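Local atomic coordinates of 450aa long hypothetical fmu protein (PDB entry 2YXL), a protein that probably methylates carbon 5 of cytosine in RNA with S-adenosyl-L-methionine as methyl donor. Residues M55-Y58 with D59-K63; S115-I118 with S119-H123; E200-G203 with E204-D208; L356-D359 with K360-E363. All coordinates share one frame; numbering follows the deposited sequence.

Contact 1 (M55-Y58 with D59-K63); sequences MIFY and DIMKK
Four successive i to i+4 hydrogen bonds run from Met55-Tyr58 into Asp59-Lys62, within the long helix 47-75. Each of the four carbonyl oxygens accepts the amide four residues on: Asp59 N binds Met55 O, Ile60 N meets Ile56 O at 2.9 Å, Met61 N gives Phe57 O the straightest bond of the set (N-H...O 168°), and Lys62 N reaches Tyr58 O at 2.9 Å. Beside this ladder the Asp59 carboxylate is paired one turn on: Lys63 NZ comes to OD1 of Asp59 at 2.9 Å on its syn side, with a weaker second bond to OD2. Lys62, whose chain bends at chi3 (61°), delivers its NZ to the Asn181 carbonyl, and Tyr58 OH bonds to Gln32 OE1. The apolar turn pairs Phe57 with Met61 in a Met-aromatic contact. Met61 CG lies over one ring face, offset toward the rim, SD sits 5.1 Å from the Phe57 ring centroid, and CE of Met61 reaches CZ of Phe57 at 3.5 Å. Next to them, Ile56 CG2 touches Ile60 CD1 at 3.7 Å. Helix 12-24 receives Phe57 and Met61 on Ile22, while helix 84-99 takes Ile56 and Ile60 on Asp95 and Asp59 on Phe99.

Contact 2 (S115-I118 with S119-H123); sequences SDFI and SSRTH
Ser119 N bonds to Ser115 O at 3.2 Å, continuing the alpha-helical pattern of helix 104-121; Ser120 N to Asp116 O and Arg121 N to Phe117 O repeat it toward the helix end. Thr122 then leaves helical backbone angles, and its N bonds to Ser119 O, three residues back. Side-chain hydroxyls join in on these last carbonyls. Ser120 OG, swung between its own backbone N and carbonyl carbon (chi1 67°), donates to Phe117 O at 2.7 Å, approaching from the same face of the carbonyl as Arg121 N, so two bonds grip that oxygen. Thr122 OG1 likewise turns back to Ile118 O, at 2.6 Å, and weakly accepts His123 N. Phe117 and Arg121 meet one turn apart: CG of Arg121 lies over a ring face, offset toward the rim, while CE2 of Phe117 sits over a face of the guanidinium, 3.9 Å from NH1 of Arg121. The two planes are 61° apart, so the groups touch without stacking. The guanidinium also forms a salt bridge to Glu20 through NH2. A leucine in place of Arg121 would probably leave the Glu20 carboxylate without its charge partner. His123 starts the next helix as its N-cap, ND1 bonding to Tyr125 N. Around this helix end, Phe117 packs on Arg16 and Glu20 of helix 12-24, and Ile118 touches Ile19 of that helix, Ala89 and Trp85 of helix 84-99, and Val126 and Phe130 of helix 124-138.

Contact 3 (E200-G203 with E204-D208); sequences EVIG and ELEED
Val201 and Leu205 run alongside each other off the same flank of helix 198-207, with CG1 of Val201 3.9 Å from CD1 of Leu205. One position on, Ile202 pairs with Glu206 in the same manner. The CG2 methyl of Ile202, anti to its backbone N, rests against the carboxylate end of Glu206, 3.8 Å from OE2, and the aliphatic part of the glutamate also follows the Ile202 carbonyl, with CG of Glu206 3.4 Å from O of Ile202. Methyl and carboxylate are in van der Waals contact only, and the extended Glu206 chain takes its charge out to the exposed side. Beneath the side chains the backbone sets the spacing: Leu205 N bonds to Val201 O at 2.9 Å and Glu206 N to Ile202 O at 2.8 Å, while Glu204 N meets Glu200 O at 3.1 Å. The last link, Glu207 N to Gly203 O, is weak and bent (119°), consistent with the helix ending here. The segment belongs to the ferredoxin-like domain, whose antiparallel sheet this helix covers. Leu222 of strand 221-225 receives Val201, Ile202 and Leu205 together, and Leu205 reaches further to Ile224 and to Val212 on the edge strand 212-214. On another flank, Glu204 touches Ser234 and Ala235 of helix 234-237. At the start of the helix, OE2 of Glu200 accepts a hydrogen bond from the backbone N of Asn197.

Contact 4 (L356-D359 with K360-E363); sequences LRED and KINE
Lys360 follows directly on Asp359, and the peptide bonds before both residues are modelled cis; as neither residue is a proline and the resolution is 2.55 Å, the backbone detail at this corner is doubtful, and so are the short distances that depend on it. Lys360 holds the N-cap position of helix 361-376. Its side chain is about 9 Å from the bound sinefungin, too far for direct contact. Ile361, the first helical residue, carries most of the side-chain contact. With CG1 anti to its carbonyl carbon (chi1 -69°), the side chain folds along the preceding loop, which as modelled brings both CG1 and CD1 of Ile361 to 3.3 Å from O of Glu358, and CG1 to 3.6 Å from O of Arg357. An alanine here, lacking CG1, CG2 and CD1, would probably open a gap against Trp160 and Arg164 of helix 159-169. Asn362 continues the first turn, its N 4.1 Å from O of Glu358, and no clear hydrogen bond joins 356-359 to 360-363. The loop thus links helix 352-355 to helix 361-376, while helix 159-169 lies against it: Trp160 meets Leu356, Glu358 and Ile361, and Arg164 takes Glu358 in a salt bridge.

How the contacts relate
From the N terminus the four contacts follow in series. Each lies within one continuous run of residues, so none closes a long loop and none nests in or crosses another. Contact 1, on helix 47-75, and contact 2, at the end of helix 104-121, share the N-terminal helical region, their centres 23 Å apart; helices 12-24 and 84-99 touch both. Contact 3 belongs to the ferredoxin-like domain, about 42 Å from contact 2 between centres. Contact 4 lies in the methyltransferase domain, on the opposite side of the chain's centre from contact 3. The nearest atoms of contacts 1 and 4 are still about 10 Å apart, and no two contacts touch.

Contact 1 (M55-Y58 with D59-K63)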
ATOM      1  N   MET A  55       7.830   5.104  13.686  1.00 36.09           N
ATOM      2  CA  MET A  55       6.970   4.328  14.575  1.00 35.96           C
ATOM      3  C   MET A  55       5.702   5.112  14.941  1.00 35.54           C
ATOM      4  O   MET A  55       4.598   4.566  14.891  1.00 35.57           O
ATOM      5  CB  MET A  55       7.756   3.899  15.825  1.00 36.17           C
ATOM      6  CG  MET A  55       6.965   3.097  16.858  1.00 37.08           C
ATOM      7  SD  MET A  55       5.987   4.136  17.972  1.00 39.85           S
ATOM      8  CE  MET A  55       7.264   4.856  19.014  1.00 39.15           C
ATOM      9  N   ILE A  56       5.867   6.386  15.295  1.00 35.04           N
ATOM     10  CA  ILE A  56       4.735   7.259  15.628  1.00 34.58           C
ATOM     11  C   ILE A  56       3.827   7.468  14.409  1.00 34.55           C
ATOM     12  O   ILE A  56       2.598   7.400  14.522  1.00 34.35           O
ATOM     13  CB  ILE A  56       5.209   8.617  16.222  1.00 34.60           C
ATOM     14  CG1 ILE A  56       5.881   8.397  17.586  1.00 34.38           C
ATOM     15  CG2 ILE A  56       4.039   9.607  16.348  1.00 34.21           C
ATOM     16  CD1 ILE A  56       6.546   9.633  18.173  1.00 34.20           C
ATOM     17  N   PHE A  57       4.446   7.698  13.252  1.00 34.45           N
ATOM     18  CA  PHE A  57       3.740   7.856  11.982  1.00 34.43           C
ATOM     19  C   PHE A  57       2.749   6.718  11.740  1.00 34.43           C
ATOM     20  O   PHE A  57       1.558   6.962  11.527  1.00 34.63           O
ATOM     21  CB  PHE A  57       4.748   7.961  10.829  1.00 34.47           C
ATOM     22  CG  PHE A  57       4.119   8.137   9.475  1.00 34.77           C
ATOM     23  CD1 PHE A  57       3.899   7.037   8.646  1.00 34.97           C
ATOM     24  CD2 PHE A  57       3.758   9.404   9.018  1.00 34.80           C
ATOM     25  CE1 PHE A  57       3.319   7.193   7.386  1.00 35.08           C
ATOM     26  CE2 PHE A  57       3.179   9.572   7.760  1.00 34.96           C
ATOM     27  CZ  PHE A  57       2.960   8.462   6.941  1.00 35.15           C
ATOM     28  N   TYR A  58       3.237   5.481  11.792  1.00 34.28           N
ATOM     29  CA  TYR A  58       2.385   4.311  11.574  1.00 34.32           C
ATOM     30  C   TYR A  58       1.402   4.042  12.710  1.00 34.14           C
ATOM     31  O   TYR A  58       0.340   3.467  12.484  1.00 34.29           O
ATOM     32  CB  TYR A  58       3.223   3.060  11.278  1.00 34.51           C
ATOM     33  CG  TYR A  58       3.860   3.070   9.907  1.00 34.61           C
ATOM     34  CD1 TYR A  58       5.247   3.041   9.764  1.00 34.33           C
ATOM     35  CD2 TYR A  58       3.075   3.124   8.750  1.00 34.58           C
ATOM     36  CE1 TYR A  58       5.839   3.053   8.507  1.00 34.79           C
ATOM     37  CE2 TYR A  58       3.658   3.142   7.485  1.00 34.84           C
ATOM     38  CZ  TYR A  58       5.039   3.104   7.372  1.00 35.20           C
ATOM     39  OH  TYR A  58       5.627   3.117   6.128  1.00 35.46           O
ATOM     40  N   ASP A  59       1.754   4.450  13.925  1.00 33.88           N
ATOM     41  CA  ASP A  59       0.841   4.342  15.057  1.00 33.71           C
ATOM     42  C   ASP A  59      -0.379   5.247  14.850  1.00 33.73           C
ATOM     43  O   ASP A  59      -1.507   4.850  15.151  1.00 33.83           O
ATOM     44  CB  ASP A  59       1.561   4.695  16.362  1.00 33.78           C
ATOM     45  CG  ASP A  59       0.824   4.201  17.592  1.00 33.69           C
ATOM     46  OD1 ASP A  59       0.542   2.990  17.681  1.00 34.11           O
ATOM     47  OD2 ASP A  59       0.543   5.021  18.486  1.00 34.22           O
ATOM     48  N   ILE A  60      -0.145   6.453  14.331  1.00 33.48           N
ATOM     49  CA  ILE A  60      -1.223   7.394  14.025  1.00 33.42           C
ATOM     50  C   ILE A  60      -2.091   6.868  12.871  1.00 33.77           C
ATOM     51  O   ILE A  60      -3.322   6.861  12.968  1.00 33.85           O
ATOM     52  CB  ILE A  60      -0.689   8.823  13.704  1.00 33.36           C
ATOM     53  CG1 ILE A  60       0.001   9.434  14.932  1.00 33.16           C
ATOM     54  CG2 ILE A  60      -1.822   9.732  13.221  1.00 32.87           C
ATOM     55  CD1 ILE A  60       0.883  10.633  14.640  1.00 32.86           C
ATOM     56  N   MET A  61      -1.447   6.425  11.794  1.00 33.77           N
ATOM     57  CA  MET A  61      -2.161   5.871  10.644  1.00 33.90           C
ATOM     58  C   MET A  61      -3.044   4.696  11.058  1.00 33.83           C
ATOM     59  O   MET A  61      -4.216   4.632  10.690  1.00 33.95           O
ATOM     60  CB  MET A  61      -1.185   5.447   9.533  1.00 34.05           C
ATOM     61  CG  MET A  61      -0.451   6.605   8.857  1.00 34.17           C
ATOM     62  SD  MET A  61      -1.582   7.889   8.290  1.00 34.82           S
ATOM     63  CE  MET A  61      -0.463   9.041   7.503  1.00 34.14           C
ATOM     64  N   LYS A  62      -2.473   3.789  11.848  1.00 33.66           N
ATOM     65  CA  LYS A  62      -3.161   2.591  12.321  1.00 33.53           C
ATOM     66  C   LYS A  62      -4.386   2.898  13.188  1.00 33.48           C
ATOM     67  O   LYS A  62      -5.413   2.230  13.064  1.00 33.44           O
ATOM     68  CB  LYS A  62      -2.162   1.702  13.070  1.00 33.49           C
ATOM     69  CG  LYS A  62      -2.671   0.345  13.516  1.00 33.61           C
ATOM     70  CD  LYS A  62      -1.517  -0.605  13.840  1.00 33.61           C
ATOM     71  CE  LYS A  62      -0.631  -0.096  14.984  1.00 34.34           C
ATOM     72  NZ  LYS A  62       0.557  -0.984  15.214  1.00 34.54           N
ATOM     73  N   LYS A  63      -4.279   3.912  14.045  1.00 33.43           N
ATOM     74  CA  LYS A  63      -5.331   4.231  15.016  1.00 33.42           C
ATOM     75  C   LYS A  63      -6.132   5.488  14.651  1.00 33.47           C
ATOM     76  O   LYS A  63      -6.892   6.008  15.476  1.00 33.51           O
ATOM     77  CB  LYS A  63      -4.723   4.396  16.410  1.00 33.43           C
ATOM     78  CG  LYS A  63      -3.937   3.196  16.893  1.00 33.61           C
ATOM     79  CD  LYS A  63      -3.132   3.541  18.130  1.00 33.75           C
ATOM     80  CE  LYS A  63      -2.399   2.323  18.662  1.00 32.90           C
ATOM     81  NZ  LYS A  63      -1.459   2.704  19.750  1.00 33.59           N
TER

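Contact 2 (S115-I118 with S119-H123)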
ATOM      1  N   SER A 115       2.677  24.636  17.789  1.00 35.42           N
ATOM      2  CA  SER A 115       1.766  25.769  17.666  1.00 35.36           C
ATOM      3  C   SER A 115       2.293  26.779  16.662  1.00 35.14           C
ATOM      4  O   SER A 115       1.544  27.269  15.816  1.00 35.20           O
ATOM      5  CB  SER A 115       1.572  26.451  19.018  1.00 35.41           C
ATOM      6  OG  SER A 115       0.867  25.613  19.914  1.00 36.22           O
ATOM      7  N   ASP A 116       3.586  27.074  16.760  1.00 34.85           N
ATOM      8  CA  ASP A 116       4.229  28.048  15.889  1.00 34.72           C
ATOM      9  C   ASP A 116       4.306  27.552  14.452  1.00 34.32           C
ATOM     10  O   ASP A 116       4.073  28.319  13.514  1.00 34.41           O
ATOM     11  CB  ASP A 116       5.630  28.383  16.403  1.00 34.89           C
ATOM     12  CG  ASP A 116       6.196  29.645  15.781  1.00 35.84           C
ATOM     13  OD1 ASP A 116       5.415  30.578  15.482  1.00 37.07           O
ATOM     14  OD2 ASP A 116       7.429  29.708  15.600  1.00 37.10           O
ATOM     15  N   PHE A 117       4.617  26.268  14.292  1.00 33.73           N
ATOM     16  CA  PHE A 117       4.772  25.663  12.973  1.00 33.30           C
ATOM     17  C   PHE A 117       3.477  25.683  12.158  1.00 33.18           C
ATOM     18  O   PHE A 117       3.490  26.069  10.987  1.00 33.19           O
ATOM     19  CB  PHE A 117       5.325  24.236  13.092  1.00 33.04           C
ATOM     20  CG  PHE A 117       5.447  23.512  11.774  1.00 32.42           C
ATOM     21  CD1 PHE A 117       4.728  22.344  11.543  1.00 32.14           C
ATOM     22  CD2 PHE A 117       6.280  23.996  10.767  1.00 31.65           C
ATOM     23  CE1 PHE A 117       4.836  21.663  10.328  1.00 32.14           C
ATOM     24  CE2 PHE A 117       6.396  23.325   9.551  1.00 31.59           C
ATOM     25  CZ  PHE A 117       5.674  22.157   9.329  1.00 32.06           C
ATOM     26  N   ILE A 118       2.366  25.286  12.772  1.00 33.00           N
ATOM     27  CA  ILE A 118       1.089  25.256  12.052  1.00 32.98           C
ATOM     28  C   ILE A 118       0.535  26.655  11.797  1.00 32.93           C
ATOM     29  O   ILE A 118      -0.169  26.875  10.810  1.00 32.89           O
ATOM     30  CB  ILE A 118       0.032  24.300  12.695  1.00 33.01           C
ATOM     31  CG1 ILE A 118      -0.430  24.799  14.069  1.00 33.18           C
ATOM     32  CG2 ILE A 118       0.574  22.859  12.761  1.00 32.78           C
ATOM     33  CD1 ILE A 118      -1.491  23.917  14.722  1.00 33.08           C
ATOM     34  N   SER A 119       0.885  27.601  12.673  1.00 32.77           N
ATOM     35  CA  SER A 119       0.608  29.021  12.451  1.00 32.65           C
ATOM     36  C   SER A 119       1.289  29.546  11.191  1.00 32.45           C
ATOM     37  O   SER A 119       0.662  30.233  10.391  1.00 32.54           O
ATOM     38  CB  SER A 119       1.046  29.860  13.652  1.00 32.65           C
ATOM     39  OG  SER A 119       0.027  29.932  14.626  1.00 33.32           O
ATOM     40  N   SER A 120       2.567  29.214  11.016  1.00 32.26           N
ATOM     41  CA  SER A 120       3.333  29.662   9.852  1.00 32.13           C
ATOM     42  C   SER A 120       2.842  29.034   8.544  1.00 32.02           C
ATOM     43  O   SER A 120       3.005  29.616   7.470  1.00 31.97           O
ATOM     44  CB  SER A 120       4.827  29.388  10.046  1.00 32.02           C
ATOM     45  OG  SER A 120       5.086  27.998  10.055  1.00 32.28           O
ATOM     46  N   ARG A 121       2.241  27.850   8.641  1.00 31.84           N
ATOM     47  CA  ARG A 121       1.640  27.198   7.479  1.00 31.75           C
ATOM     48  C   ARG A 121       0.210  27.672   7.209  1.00 31.38           C
ATOM     49  O   ARG A 121      -0.316  27.459   6.117  1.00 31.37           O
ATOM     50  CB  ARG A 121       1.687  25.671   7.616  1.00 31.83           C
ATOM     51  CG  ARG A 121       3.090  25.067   7.508  1.00 32.96           C
ATOM     52  CD  ARG A 121       3.752  25.382   6.164  1.00 35.07           C
ATOM     53  NE  ARG A 121       5.170  25.023   6.151  1.00 37.16           N
ATOM     54  CZ  ARG A 121       5.661  23.883   5.664  1.00 38.31           C
ATOM     55  NH1 ARG A 121       6.966  23.654   5.704  1.00 38.80           N
ATOM     56  NH2 ARG A 121       4.856  22.971   5.133  1.00 39.04           N
ATOM     57  N   THR A 122      -0.411  28.324   8.194  1.00 30.97           N
ATOM     58  CA  THR A 122      -1.808  28.761   8.075  1.00 30.52           C
ATOM     59  C   THR A 122      -2.007  30.205   8.539  1.00 30.27           C
ATOM     60  O   THR A 122      -1.767  31.144   7.780  1.00 30.44           O
ATOM     61  CB  THR A 122      -2.802  27.801   8.821  1.00 30.60           C
ATOM     62  OG1 THR A 122      -2.547  27.820  10.232  1.00 30.51           O
ATOM     63  CG2 THR A 122      -2.678  26.370   8.319  1.00 30.00           C
ATOM     64  N   HIS A 123      -2.441  30.373   9.784  1.00 29.97           N
ATOM     65  CA  HIS A 123      -2.712  31.682  10.375  1.00 29.61           C
ATOM     66  C   HIS A 123      -2.444  31.582  11.882  1.00 29.68           C
ATOM     67  O   HIS A 123      -2.637  30.516  12.464  1.00 29.64           O
ATOM     68  CB  HIS A 123      -4.169  32.075  10.113  1.00 29.32           C
ATOM     69  CG  HIS A 123      -4.506  33.481  10.506  1.00 28.93           C
ATOM     70  ND1 HIS A 123      -4.922  33.820  11.776  1.00 28.34           N
ATOM     71  CD2 HIS A 123      -4.500  34.632   9.792  1.00 27.93           C
ATOM     72  CE1 HIS A 123      -5.153  35.120  11.830  1.00 27.85           C
ATOM     73  NE2 HIS A 123      -4.904  35.636  10.640  1.00 27.70           N
TER

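Contact 3 (E200-G203 with E204-D208)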
ATOM      1  N   GLU A 200      24.759 -10.092  -5.413  1.00 46.63           N
ATOM      2  CA  GLU A 200      25.433  -8.813  -5.627  1.00 46.68           C
ATOM      3  C   GLU A 200      24.686  -7.678  -4.921  1.00 46.54           C
ATOM      4  O   GLU A 200      25.306  -6.829  -4.273  1.00 46.55           O
ATOM      5  CB  GLU A 200      25.553  -8.541  -7.130  1.00 46.84           C
ATOM      6  CG  GLU A 200      26.004  -7.135  -7.519  1.00 47.48           C
ATOM      7  CD  GLU A 200      25.428  -6.683  -8.857  1.00 48.31           C
ATOM      8  OE1 GLU A 200      26.051  -5.819  -9.512  1.00 48.76           O
ATOM      9  OE2 GLU A 200      24.354  -7.187  -9.255  1.00 48.24           O
ATOM     10  N   VAL A 201      23.359  -7.681  -5.044  1.00 46.32           N
ATOM     11  CA  VAL A 201      22.500  -6.700  -4.376  1.00 46.09           C
ATOM     12  C   VAL A 201      22.536  -6.876  -2.855  1.00 46.03           C
ATOM     13  O   VAL A 201      22.710  -5.900  -2.121  1.00 46.06           O
ATOM     14  CB  VAL A 201      21.040  -6.759  -4.908  1.00 46.09           C
ATOM     15  CG1 VAL A 201      20.100  -5.940  -4.030  1.00 45.89           C
ATOM     16  CG2 VAL A 201      20.974  -6.277  -6.351  1.00 45.96           C
ATOM     17  N   ILE A 202      22.380  -8.118  -2.392  1.00 45.95           N
ATOM     18  CA  ILE A 202      22.464  -8.442  -0.963  1.00 45.93           C
ATOM     19  C   ILE A 202      23.770  -7.921  -0.348  1.00 46.09           C
ATOM     20  O   ILE A 202      23.752  -7.278   0.705  1.00 46.20           O
ATOM     21  CB  ILE A 202      22.305  -9.968  -0.703  1.00 45.95           C
ATOM     22  CG1 ILE A 202      20.867 -10.412  -0.999  1.00 45.72           C
ATOM     23  CG2 ILE A 202      22.702 -10.332   0.734  1.00 45.64           C
ATOM     24  CD1 ILE A 202      20.632 -11.908  -0.871  1.00 45.78           C
ATOM     25  N   GLY A 203      24.889  -8.188  -1.021  1.00 46.12           N
ATOM     26  CA  GLY A 203      26.204  -7.710  -0.586  1.00 46.11           C
ATOM     27  C   GLY A 203      26.309  -6.197  -0.489  1.00 46.16           C
ATOM     28  O   GLY A 203      26.866  -5.671   0.476  1.00 46.14           O
ATOM     29  N   GLU A 204      25.769  -5.502  -1.491  1.00 46.22           N
ATOM     30  CA  GLU A 204      25.766  -4.038  -1.524  1.00 46.36           C
ATOM     31  C   GLU A 204      24.900  -3.449  -0.406  1.00 46.30           C
ATOM     32  O   GLU A 204      25.229  -2.398   0.151  1.00 46.34           O
ATOM     33  CB  GLU A 204      25.291  -3.528  -2.891  1.00 46.38           C
ATOM     34  CG  GLU A 204      25.559  -2.041  -3.146  1.00 46.60           C
ATOM     35  CD  GLU A 204      24.782  -1.487  -4.334  1.00 46.66           C
ATOM     36  OE1 GLU A 204      24.690  -2.176  -5.375  1.00 47.29           O
ATOM     37  OE2 GLU A 204      24.267  -0.353  -4.229  1.00 46.87           O
ATOM     38  N   LEU A 205      23.801  -4.132  -0.084  1.00 46.22           N
ATOM     39  CA  LEU A 205      22.931  -3.735   1.024  1.00 46.15           C
ATOM     40  C   LEU A 205      23.580  -4.008   2.379  1.00 46.21           C
ATOM     41  O   LEU A 205      23.511  -3.176   3.287  1.00 46.24           O
ATOM     42  CB  LEU A 205      21.576  -4.443   0.937  1.00 46.15           C
ATOM     43  CG  LEU A 205      20.611  -4.045  -0.185  1.00 45.99           C
ATOM     44  CD1 LEU A 205      19.512  -5.082  -0.315  1.00 45.62           C
ATOM     45  CD2 LEU A 205      20.024  -2.657   0.048  1.00 45.85           C
ATOM     46  N   GLU A 206      24.214  -5.173   2.506  1.00 46.18           N
ATOM     47  CA  GLU A 206      24.930  -5.540   3.729  1.00 46.21           C
ATOM     48  C   GLU A 206      26.245  -4.769   3.877  1.00 46.09           C
ATOM     49  O   GLU A 206      26.872  -4.804   4.939  1.00 46.08           O
ATOM     50  CB  GLU A 206      25.165  -7.052   3.798  1.00 46.22           C
ATOM     51  CG  GLU A 206      23.889  -7.858   4.037  1.00 46.40           C
ATOM     52  CD  GLU A 206      24.131  -9.355   4.170  1.00 46.48           C
ATOM     53  OE1 GLU A 206      23.302 -10.028   4.820  1.00 46.86           O
ATOM     54  OE2 GLU A 206      25.139  -9.861   3.629  1.00 47.00           O
ATOM     55  N   GLU A 207      26.650  -4.074   2.813  1.00 45.98           N
ATOM     56  CA  GLU A 207      27.791  -3.157   2.863  1.00 45.87           C
ATOM     57  C   GLU A 207      27.413  -1.927   3.688  1.00 45.71           C
ATOM     58  O   GLU A 207      28.252  -1.354   4.386  1.00 45.71           O
ATOM     59  CB  GLU A 207      28.220  -2.744   1.454  1.00 45.90           C
ATOM     60  CG  GLU A 207      29.726  -2.612   1.269  1.00 46.02           C
ATOM     61  CD  GLU A 207      30.423  -3.956   1.092  1.00 46.28           C
ATOM     62  OE1 GLU A 207      29.783  -4.901   0.584  1.00 46.50           O
ATOM     63  OE2 GLU A 207      31.614  -4.062   1.456  1.00 46.34           O
ATOM     64  N   ASP A 208      26.143  -1.528   3.590  1.00 45.51           N
ATOM     65  CA  ASP A 208      25.533  -0.583   4.520  1.00 45.28           C
ATOM     66  C   ASP A 208      25.138  -1.328   5.795  1.00 45.07           C
ATOM     67  O   ASP A 208      25.454  -2.508   5.957  1.00 45.07           O
ATOM     68  CB  ASP A 208      24.286   0.058   3.898  1.00 45.38           C
ATOM     69  CG  ASP A 208      24.611   1.207   2.961  1.00 45.57           C
ATOM     70  OD1 ASP A 208      23.878   1.371   1.963  1.00 45.86           O
ATOM     71  OD2 ASP A 208      25.580   1.955   3.220  1.00 45.92           O
TER

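Contact 4 (L356-D359 with K360-E363)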
ATOM      1  N   LEU A 356     -11.570   3.386   3.984  1.00 41.56           N
ATOM      2  CA  LEU A 356     -12.389   2.479   3.179  1.00 42.36           C
ATOM      3  C   LEU A 356     -13.880   2.540   3.490  1.00 42.88           C
ATOM      4  O   LEU A 356     -14.282   2.645   4.649  1.00 42.89           O
ATOM      5  CB  LEU A 356     -11.907   1.033   3.315  1.00 42.41           C
ATOM      6  CG  LEU A 356     -10.977   0.515   2.220  1.00 43.15           C
ATOM      7  CD1 LEU A 356     -10.593  -0.929   2.501  1.00 43.56           C
ATOM      8  CD2 LEU A 356     -11.634   0.648   0.845  1.00 44.05           C
ATOM      9  N   ARG A 357     -14.681   2.450   2.429  1.00 43.60           N
ATOM     10  CA  ARG A 357     -16.139   2.493   2.500  1.00 44.10           C
ATOM     11  C   ARG A 357     -16.742   1.242   1.825  1.00 44.60           C
ATOM     12  O   ARG A 357     -16.021   0.478   1.185  1.00 44.93           O
ATOM     13  CB  ARG A 357     -16.639   3.775   1.838  1.00 44.04           C
ATOM     14  CG  ARG A 357     -16.219   5.069   2.522  1.00 43.96           C
ATOM     15  CD  ARG A 357     -16.377   6.261   1.584  1.00 43.69           C
ATOM     16  NE  ARG A 357     -17.719   6.339   1.001  1.00 43.47           N
ATOM     17  CZ  ARG A 357     -18.747   6.980   1.550  1.00 43.11           C
ATOM     18  NH1 ARG A 357     -19.923   6.986   0.940  1.00 43.03           N
ATOM     19  NH2 ARG A 357     -18.607   7.615   2.705  1.00 43.15           N
ATOM     20  N   GLU A 358     -18.062   1.068   1.917  1.00 45.25           N
ATOM     21  CA  GLU A 358     -18.709  -0.246   1.697  1.00 45.82           C
ATOM     22  C   GLU A 358     -19.132  -0.843   0.307  1.00 46.10           C
ATOM     23  O   GLU A 358     -19.105  -2.065   0.201  1.00 46.37           O
ATOM     24  CB  GLU A 358     -19.818  -0.472   2.736  1.00 45.93           C
ATOM     25  CG  GLU A 358     -20.009  -1.944   3.110  1.00 46.53           C
ATOM     26  CD  GLU A 358     -20.150  -2.180   4.605  1.00 47.28           C
ATOM     27  OE1 GLU A 358     -19.841  -3.305   5.050  1.00 47.46           O
ATOM     28  OE2 GLU A 358     -20.566  -1.252   5.334  1.00 47.68           O
ATOM     29  N   ASP A 359     -19.547  -0.113  -0.744  1.00 46.38           N
ATOM     30  CA  ASP A 359     -19.796   1.330  -0.866  1.00 46.56           C
ATOM     31  C   ASP A 359     -18.632   2.208  -0.426  1.00 46.60           C
ATOM     32  O   ASP A 359     -18.813   3.036   0.469  1.00 46.73           O
ATOM     33  CB  ASP A 359     -21.099   1.720  -0.147  1.00 46.65           C
ATOM     34  CG  ASP A 359     -21.474   3.180  -0.353  1.00 46.93           C
ATOM     35  OD1 ASP A 359     -22.138   3.752   0.540  1.00 47.31           O
ATOM     36  OD2 ASP A 359     -21.097   3.760  -1.395  1.00 47.23           O
ATOM     37  N   LYS A 360     -17.472   2.116  -1.085  1.00 46.49           N
ATOM     38  CA  LYS A 360     -17.325   1.711  -2.490  1.00 46.24           C
ATOM     39  C   LYS A 360     -16.652   0.357  -2.811  1.00 45.84           C
ATOM     40  O   LYS A 360     -15.815   0.282  -3.719  1.00 45.82           O
ATOM     41  CB  LYS A 360     -16.565   2.824  -3.230  1.00 46.49           C
ATOM     42  CG  LYS A 360     -15.222   3.203  -2.578  1.00 46.86           C
ATOM     43  CD  LYS A 360     -14.104   3.325  -3.608  1.00 47.44           C
ATOM     44  CE  LYS A 360     -12.735   3.250  -2.940  1.00 47.86           C
ATOM     45  NZ  LYS A 360     -11.625   3.142  -3.927  1.00 48.03           N
ATOM     46  N   ILE A 361     -17.016  -0.709  -2.101  1.00 45.23           N
ATOM     47  CA  ILE A 361     -16.580  -2.058  -2.494  1.00 44.56           C
ATOM     48  C   ILE A 361     -17.265  -2.467  -3.804  1.00 44.20           C
ATOM     49  O   ILE A 361     -16.625  -3.005  -4.710  1.00 44.13           O
ATOM     50  CB  ILE A 361     -16.849  -3.115  -1.389  1.00 44.53           C
ATOM     51  CG1 ILE A 361     -15.934  -2.877  -0.184  1.00 44.59           C
ATOM     52  CG2 ILE A 361     -16.664  -4.534  -1.924  1.00 44.38           C
ATOM     53  CD1 ILE A 361     -16.365  -3.599   1.085  1.00 44.62           C
ATOM     54  N   ASN A 362     -18.564  -2.189  -3.895  1.00 43.72           N
ATOM     55  CA  ASN A 362     -19.357  -2.538  -5.075  1.00 43.24           C
ATOM     56  C   ASN A 362     -19.031  -1.668  -6.288  1.00 42.80           C
ATOM     57  O   ASN A 362     -19.120  -2.123  -7.431  1.00 42.65           O
ATOM     58  CB  ASN A 362     -20.854  -2.480  -4.752  1.00 43.32           C
ATOM     59  CG  ASN A 362     -21.259  -3.452  -3.648  1.00 43.45           C
ATOM     60  OD1 ASN A 362     -22.249  -3.231  -2.953  1.00 43.67           O
ATOM     61  ND2 ASN A 362     -20.495  -4.532  -3.486  1.00 43.64           N
ATOM     62  N   GLU A 363     -18.649  -0.421  -6.019  1.00 42.28           N
ATOM     63  CA  GLU A 363     -18.208   0.522  -7.045  1.00 41.84           C
ATOM     64  C   GLU A 363     -16.934   0.031  -7.732  1.00 41.38           C
ATOM     65  O   GLU A 363     -16.821   0.099  -8.954  1.00 41.41           O
ATOM     66  CB  GLU A 363     -17.978   1.897  -6.418  1.00 41.92           C
ATOM     67  CG  GLU A 363     -17.880   3.052  -7.400  1.00 42.12           C
ATOM     68  CD  GLU A 363     -17.761   4.395  -6.701  1.00 42.20           C
ATOM     69  OE1 GLU A 363     -18.667   5.236  -6.875  1.00 42.80           O
ATOM     70  OE2 GLU A 363     -16.769   4.608  -5.969  1.00 42.70           O
TER